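Local coordinates for protein flap endonuclease 1 (PDB 1A76) that cuts 5' flaps and trims 5' ends of DNA during replication and repair, as a magnesium-dependent structure-specific nuclease, at residues E154-A157 and S158-A161; Q172-D175 and A176-Y179; D259-K262 and R263-E267. All blocks are in the same frame, centred on the assembly; numbering follows the deposited sequence.

Contact 1: residues E154-A157 and S158-A161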
loop_
_atom_site.group_PDB
_atom_site.type_symbol
_atom_site.label_atom_id
_atom_site.label_comp_id
_atom_site.label_asym_id
_atom_site.label_seq_id
_atom_site.Cartn_x
_atom_site.Cartn_y
_atom_site.Cartn_z
ATOM N N GLU A 154 0.930 3.119 -4.160
ATOM C CA GLU A 154 0.904 4.253 -3.242
ATOM C C GLU A 154 0.914 5.551 -4.028
ATOM O O GLU A 154 0.348 6.545 -3.586
ATOM C CB GLU A 154 2.096 4.208 -2.281
ATOM C CG GLU A 154 3.432 4.285 -2.961
ATOM C CD GLU A 154 4.121 2.945 -3.043
ATOM O OE1 GLU A 154 3.453 1.951 -3.393
ATOM O OE2 GLU A 154 5.337 2.891 -2.759
ATOM N N ALA A 155 1.562 5.538 -5.193
ATOM C CA ALA A 155 1.618 6.724 -6.049
ATOM C C ALA A 155 0.277 6.962 -6.700
ATOM O O ALA A 155 -0.162 8.094 -6.812
ATOM C CB ALA A 155 2.678 6.570 -7.123
ATOM N N GLN A 156 -0.368 5.891 -7.147
ATOM C CA GLN A 156 -1.676 6.004 -7.784
ATOM C C GLN A 156 -2.703 6.502 -6.773
ATOM O O GLN A 156 -3.532 7.357 -7.084
ATOM C CB GLN A 156 -2.125 4.650 -8.346
ATOM C CG GLN A 156 -3.553 4.647 -8.875
ATOM C CD GLN A 156 -3.731 5.506 -10.122
ATOM O OE1 GLN A 156 -2.797 5.682 -10.910
ATOM N NE2 GLN A 156 -4.934 6.039 -10.307
ATOM N N ALA A 157 -2.640 5.973 -5.558
ATOM C CA ALA A 157 -3.579 6.367 -4.505
ATOM C C ALA A 157 -3.388 7.830 -4.137
ATOM O O ALA A 157 -4.364 8.558 -3.893
ATOM C CB ALA A 157 -3.387 5.483 -3.272
ATOM N N SER A 158 -2.130 8.263 -4.083
ATOM C CA SER A 158 -1.849 9.648 -3.741
ATOM C C SER A 158 -2.443 10.574 -4.800
ATOM O O SER A 158 -3.085 11.580 -4.470
ATOM C CB SER A 158 -0.336 9.874 -3.623
ATOM O OG SER A 158 0.224 8.992 -2.661
ATOM N N TYR A 159 -2.236 10.228 -6.070
ATOM C CA TYR A 159 -2.766 11.023 -7.186
ATOM C C TYR A 159 -4.289 11.162 -7.099
ATOM O O TYR A 159 -4.848 12.244 -7.331
ATOM C CB TYR A 159 -2.380 10.367 -8.521
ATOM C CG TYR A 159 -3.107 10.900 -9.738
ATOM C CD1 TYR A 159 -2.842 12.181 -10.226
ATOM C CD2 TYR A 159 -4.012 10.097 -10.448
ATOM C CE1 TYR A 159 -3.453 12.654 -11.399
ATOM C CE2 TYR A 159 -4.629 10.560 -11.625
ATOM C CZ TYR A 159 -4.339 11.838 -12.089
ATOM O OH TYR A 159 -4.924 12.314 -13.240
ATOM N N MET A 160 -4.966 10.066 -6.770
ATOM C CA MET A 160 -6.428 10.091 -6.659
ATOM C C MET A 160 -6.867 11.013 -5.519
ATOM O O MET A 160 -7.901 11.694 -5.592
ATOM C CB MET A 160 -6.958 8.677 -6.424
ATOM C CG MET A 160 -6.730 7.731 -7.616
ATOM S SD MET A 160 -6.709 5.961 -7.221
ATOM C CE MET A 160 -8.440 5.636 -6.953
ATOM N N ALA A 161 -6.076 11.031 -4.456
ATOM C CA ALA A 161 -6.394 11.874 -3.309
ATOM C C ALA A 161 -6.106 13.323 -3.668
ATOM O O ALA A 161 -6.886 14.217 -3.350
ATOM C CB ALA A 161 -5.571 11.447 -2.097
#
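Within helix 153-162, the amides of Ser158, Tyr159, Met160 and Ala161 each bond to the carbonyl four residues earlier, so that 154-157 and 158-161 run on as one regular alpha-helix. One turn has an extra bond. Ser158 OG donates to Glu154 O at 2.6 Å, where Ser158 N also arrives at 3.1 Å from above the carbonyl plane, whereas OG is tilted 22° from it. The hydroxyl reaches back because chi1 (-57°) sets OG anti to the carbonyl carbon and beside its own N. Having a single proton to give, it probably bonds only weakly to Ala176 O in the neighbouring loop.

On another side, Gln156 and Met160 cross obliquely: Gln156 NE2 makes a weak hydrogen bond to Met160 SD (3.6 Å), its stronger partner being Thr271 O. The same NE2 lies at the edge of the Tyr159 ring, 4.2 Å from Tyr159 CD2, while Tyr159 OH bonds to Asp272. Ala157 and Met160 pack on strand 74-79.

With an alanine at Ser158, Glu154 O would probably keep one donor, the backbone amide, and the weaker contact to Ala176 O would go. Glu154 OE1 ligates a manganese ion, consistent with a second-shell part for the serine in holding the backbone of a metal ligand.

Contact 2: residues Q172-D175 and A176-Y179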
loop_
_atom_site.group_PDB
_atom_site.type_symbol
_atom_site.label_atom_id
_atom_site.label_comp_id
_atom_site.label_asym_id
_atom_site.label_seq_id
_atom_site.Cartn_x
_atom_site.Cartn_y
_atom_site.Cartn_z
ATOM N N GLN A 172 -0.339 2.037 6.288
ATOM C CA GLN A 172 0.381 2.045 7.559
ATOM C C GLN A 172 1.680 2.837 7.407
ATOM O O GLN A 172 2.331 3.199 8.397
ATOM C CB GLN A 172 0.699 0.618 8.000
ATOM C CG GLN A 172 -0.521 -0.162 8.443
ATOM C CD GLN A 172 -1.234 0.514 9.586
ATOM O OE1 GLN A 172 -0.725 0.560 10.704
ATOM N NE2 GLN A 172 -2.406 1.055 9.313
ATOM N N ASP A 173 2.041 3.100 6.154
ATOM C CA ASP A 173 3.255 3.837 5.820
ATOM C C ASP A 173 2.969 5.326 5.627
ATOM O O ASP A 173 1.842 5.730 5.328
ATOM C CB ASP A 173 3.871 3.278 4.534
ATOM C CG ASP A 173 4.523 1.926 4.735
ATOM O OD1 ASP A 173 4.606 1.456 5.889
ATOM O OD2 ASP A 173 4.956 1.330 3.732
ATOM N N TYR A 174 4.007 6.138 5.787
ATOM C CA TYR A 174 3.884 7.583 5.637
ATOM C C TYR A 174 4.275 8.035 4.223
ATOM O O TYR A 174 4.019 9.165 3.829
ATOM C CB TYR A 174 4.773 8.291 6.670
ATOM C CG TYR A 174 4.316 8.137 8.104
ATOM C CD1 TYR A 174 3.307 8.945 8.625
ATOM C CD2 TYR A 174 4.895 7.183 8.945
ATOM C CE1 TYR A 174 2.885 8.801 9.953
ATOM C CE2 TYR A 174 4.473 7.039 10.273
ATOM C CZ TYR A 174 3.476 7.847 10.763
ATOM O OH TYR A 174 3.060 7.710 12.071
ATOM N N ASP A 175 4.877 7.126 3.467
ATOM C CA ASP A 175 5.340 7.382 2.108
ATOM C C ASP A 175 4.387 8.088 1.134
ATOM O O ASP A 175 4.840 8.784 0.233
ATOM C CB ASP A 175 5.813 6.069 1.491
ATOM C CG ASP A 175 6.882 5.389 2.326
ATOM O OD1 ASP A 175 6.565 4.973 3.460
ATOM O OD2 ASP A 175 8.035 5.272 1.853
ATOM N N ALA A 176 3.080 7.911 1.294
ATOM C CA ALA A 176 2.122 8.569 0.404
ATOM C C ALA A 176 2.293 10.091 0.434
ATOM O O ALA A 176 1.973 10.788 -0.530
ATOM C CB ALA A 176 0.698 8.206 0.815
ATOM N N LEU A 177 2.778 10.601 1.557
ATOM C CA LEU A 177 2.992 12.027 1.732
ATOM C C LEU A 177 4.031 12.514 0.721
ATOM O O LEU A 177 3.921 13.614 0.181
ATOM C CB LEU A 177 3.483 12.306 3.161
ATOM C CG LEU A 177 2.490 11.999 4.294
ATOM C CD1 LEU A 177 3.169 12.171 5.643
ATOM C CD2 LEU A 177 1.268 12.931 4.190
ATOM N N LEU A 178 5.032 11.677 0.464
ATOM C CA LEU A 178 6.101 12.013 -0.480
ATOM C C LEU A 178 5.603 12.179 -1.915
ATOM O O LEU A 178 6.239 12.872 -2.725
ATOM C CB LEU A 178 7.199 10.948 -0.420
ATOM C CG LEU A 178 7.940 10.890 0.918
ATOM C CD1 LEU A 178 9.003 9.810 0.874
ATOM C CD2 LEU A 178 8.571 12.242 1.202
ATOM N N TYR A 179 4.468 11.552 -2.228
ATOM C CA TYR A 179 3.890 11.664 -3.569
ATOM C C TYR A 179 2.879 12.799 -3.615
ATOM O O TYR A 179 2.150 12.963 -4.591
ATOM C CB TYR A 179 3.197 10.364 -3.989
ATOM C CG TYR A 179 4.146 9.219 -4.219
ATOM C CD1 TYR A 179 4.495 8.374 -3.173
ATOM C CD2 TYR A 179 4.688 8.973 -5.484
ATOM C CE1 TYR A 179 5.357 7.320 -3.365
ATOM C CE2 TYR A 179 5.562 7.903 -5.688
ATOM C CZ TYR A 179 5.891 7.085 -4.617
ATOM O OH TYR A 179 6.783 6.046 -4.765
HETATM O O HOH W 1 1.580 6.154 2.926
#
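Tyr174 and Leu177 are joined by a hydrogen bond from Leu177 N to Tyr174 O (3.0 Å), which closes a type III turn, the first of three successive i-to-i+3 turns. In the second, Leu178 N comes to Asp175 O from above the carbonyl plane and the bond is more bent (N-H...O angle 133°); the third, from Tyr179 N to Ala176 O, makes the winding continuous. This loop follows strand 168-170 of the PIN-type nuclease fold, in a region that brings acidic residues to the metal site. A water spans the start of the first turn, donating to Asp173 O (2.5 Å) and accepting from Ala176 N (2.8 Å).

Asp173 and Asp175 are predicted to bind the second magnesium ion. In this structure the Asp175 side chain stays about 4 Å, at nearest atoms, from a manganese ion, too far for direct ligation. Its OD1 is bonded to Val3 N, a contact likely to limit rotation of the carboxylate.

The leucine side chains lie against the carbonyl oxygens of the turns. Leu177 lays CB and CG against Tyr174 O, and its CD1 sits 4.3 Å from Tyr174 CB, near the plane of the tyrosine ring and at its edge. That ring extends away from the turn, its OH bonding to Lys11 and Glu196. Leu177 also rests on Val184 of strand 183-186, whereas Leu178 packs against helix 211-221, so adjacent leucines couple the loop to two different elements. Leu178 CB meets Asp175 O at 3.3 Å. Tyr179 comes to the same oxygen with its ring edge rather than a face: Asp175 O lies near the ring plane, 3.4 Å from Tyr179 CD1.

Contact 3: residues D259-K262 and R263-E267; sequences DEIK and RIFKE
Arg263 folds back over Asp259 one turn earlier in the alpha-helix 258-266, with a face of its guanidinium above Asp259 O and its NH2 3.2 Å from Asp259 CB. The two flat ends cross rather than pair: the carboxylate and guanidinium planes are 64° apart, and Asp259 OD2 stays 4.4 Å from Arg263 NH2, too long for a salt bridge. Glu260 OE2 stands equally far off at the guanidinium edge, so two carboxylates probably ease the arginine's charge without clasping it. Asp259 instead pairs with Lys262, whose NZ meets OD1 at 3.0 Å nearly along the C-O axis and also forms a cation-pi contact with Tyr258.

Lys266 N bonds firmly to Lys262 O (2.9 Å), and Lys266 NZ forms a salt bridge with Asp212 of helix 211-221. Ile261 rests on Ile219 of that same helix, so this turn of helix 258-266 packs on helix 211-221.

Ile261, Ile264 and Phe265 make up the buried side. Ile261 and Phe265 lie alongside each other and point the same way, with Ile261 CG2, anti to its own N, 3.9 Å from Phe265 CE2. Over the centre of the Phe265 ring, Ile264 CG2 sits 4.2 Å above the plane.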
loop_
_atom_site.group_PDB
_atom_site.type_symbol
_atom_site.label_atom_id
_atom_site.label_comp_id
_atom_site.label_asym_id
_atom_site.label_seq_id
_atom_site.Cartn_x
_atom_site.Cartn_y
_atom_site.Cartn_z
ATOM N N ASP A 259 18.525 12.603 -8.727
ATOM C CA ASP A 259 17.526 13.251 -9.585
ATOM C C ASP A 259 16.474 12.270 -10.065
ATOM O O ASP A 259 15.310 12.629 -10.254
ATOM C CB ASP A 259 18.189 13.878 -10.808
ATOM C CG ASP A 259 18.978 15.129 -10.475
ATOM O OD1 ASP A 259 18.631 15.810 -9.489
ATOM O OD2 ASP A 259 19.942 15.434 -11.214
ATOM N N GLU A 260 16.892 11.029 -10.275
ATOM C CA GLU A 260 15.993 9.989 -10.732
ATOM C C GLU A 260 14.997 9.628 -9.629
ATOM O O GLU A 260 13.808 9.453 -9.890
ATOM C CB GLU A 260 16.804 8.751 -11.140
ATOM C CG GLU A 260 17.541 8.880 -12.482
ATOM C CD GLU A 260 18.623 9.965 -12.500
ATOM O OE1 GLU A 260 19.332 10.168 -11.485
ATOM O OE2 GLU A 260 18.765 10.620 -13.555
ATOM N N ILE A 261 15.490 9.522 -8.397
ATOM C CA ILE A 261 14.646 9.175 -7.257
ATOM C C ILE A 261 13.586 10.258 -7.062
ATOM O O ILE A 261 12.408 9.954 -6.847
ATOM C CB ILE A 261 15.491 9.032 -5.957
ATOM C CG1 ILE A 261 16.474 7.871 -6.099
ATOM C CG2 ILE A 261 14.581 8.790 -4.751
ATOM C CD1 ILE A 261 17.627 7.940 -5.121
ATOM N N LYS A 262 14.016 11.515 -7.143
ATOM C CA LYS A 262 13.122 12.655 -7.003
ATOM C C LYS A 262 11.996 12.564 -8.029
ATOM O O LYS A 262 10.827 12.770 -7.705
ATOM C CB LYS A 262 13.896 13.963 -7.214
ATOM C CG LYS A 262 14.747 14.381 -6.022
ATOM C CD LYS A 262 15.258 15.810 -6.164
ATOM C CE LYS A 262 16.187 15.963 -7.369
ATOM N NZ LYS A 262 17.008 17.218 -7.349
ATOM N N ARG A 263 12.360 12.263 -9.270
ATOM C CA ARG A 263 11.378 12.160 -10.339
ATOM C C ARG A 263 10.353 11.057 -10.085
ATOM O O ARG A 263 9.218 11.153 -10.538
ATOM C CB ARG A 263 12.077 11.938 -11.683
ATOM C CG ARG A 263 12.062 13.179 -12.571
ATOM C CD ARG A 263 12.891 13.000 -13.844
ATOM N NE ARG A 263 14.331 13.117 -13.607
ATOM C CZ ARG A 263 15.000 14.266 -13.568
ATOM N NH1 ARG A 263 14.368 15.416 -13.747
ATOM N NH2 ARG A 263 16.308 14.261 -13.354
ATOM N N ILE A 264 10.755 10.015 -9.358
ATOM C CA ILE A 264 9.843 8.921 -9.028
ATOM C C ILE A 264 8.691 9.458 -8.171
ATOM O O ILE A 264 7.539 9.078 -8.363
ATOM C CB ILE A 264 10.559 7.783 -8.239
ATOM C CG1 ILE A 264 11.029 6.687 -9.204
ATOM C CG2 ILE A 264 9.597 7.174 -7.198
ATOM C CD1 ILE A 264 12.410 6.156 -8.913
ATOM N N PHE A 265 9.009 10.343 -7.226
ATOM C CA PHE A 265 7.992 10.910 -6.343
ATOM C C PHE A 265 7.224 12.069 -6.958
ATOM O O PHE A 265 6.032 12.217 -6.716
ATOM C CB PHE A 265 8.629 11.382 -5.023
ATOM C CG PHE A 265 9.138 10.259 -4.175
ATOM C CD1 PHE A 265 8.246 9.433 -3.478
ATOM C CD2 PHE A 265 10.497 9.972 -4.132
ATOM C CE1 PHE A 265 8.706 8.332 -2.760
ATOM C CE2 PHE A 265 10.966 8.873 -3.416
ATOM C CZ PHE A 265 10.056 8.041 -2.723
ATOM N N LYS A 266 7.912 12.888 -7.747
ATOM C CA LYS A 266 7.291 14.050 -8.366
ATOM C C LYS A 266 6.567 13.752 -9.674
ATOM O O LYS A 266 5.586 14.414 -9.996
ATOM C CB LYS A 266 8.346 15.140 -8.615
ATOM C CG LYS A 266 9.106 15.625 -7.362
ATOM C CD LYS A 266 8.159 16.003 -6.220
ATOM C CE LYS A 266 7.364 17.282 -6.503
ATOM N NZ LYS A 266 8.186 18.452 -6.948
ATOM N N GLU A 267 7.044 12.754 -10.414
ATOM C CA GLU A 267 6.480 12.388 -11.717
ATOM C C GLU A 267 6.149 10.915 -11.844
ATOM O O GLU A 267 6.663 10.238 -12.736
ATOM C CB GLU A 267 7.478 12.714 -12.831
ATOM C CG GLU A 267 7.131 13.936 -13.615
ATOM C CD GLU A 267 7.794 15.151 -13.045
ATOM O OE1 GLU A 267 9.017 15.314 -13.279
ATOM O OE2 GLU A 267 7.089 15.932 -12.366
#

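How the contacts relate
Read from the N terminus, the three contacts come in series, neither nesting nor crossing, and each closes only a local turn. Contact 1 belongs to helix 153-162, which packs on the central sheet; contact 2 lies in the loop between strands 168-170 and 183-186; contact 3 ends helix 258-266. What unites them is mostly side-chain packing, and contact 2 is the middle member. Its Tyr179 touches Ala155 of contact 1 (Ala155 CB to Tyr179 CE2 3.5 Å) and meets Phe265 of contact 3, their ring planes about 55° apart. Contacts 1 and 3 do not touch, their nearest atoms being about 6 Å apart. Together they lie around the metal site, contact 3 furthest from it.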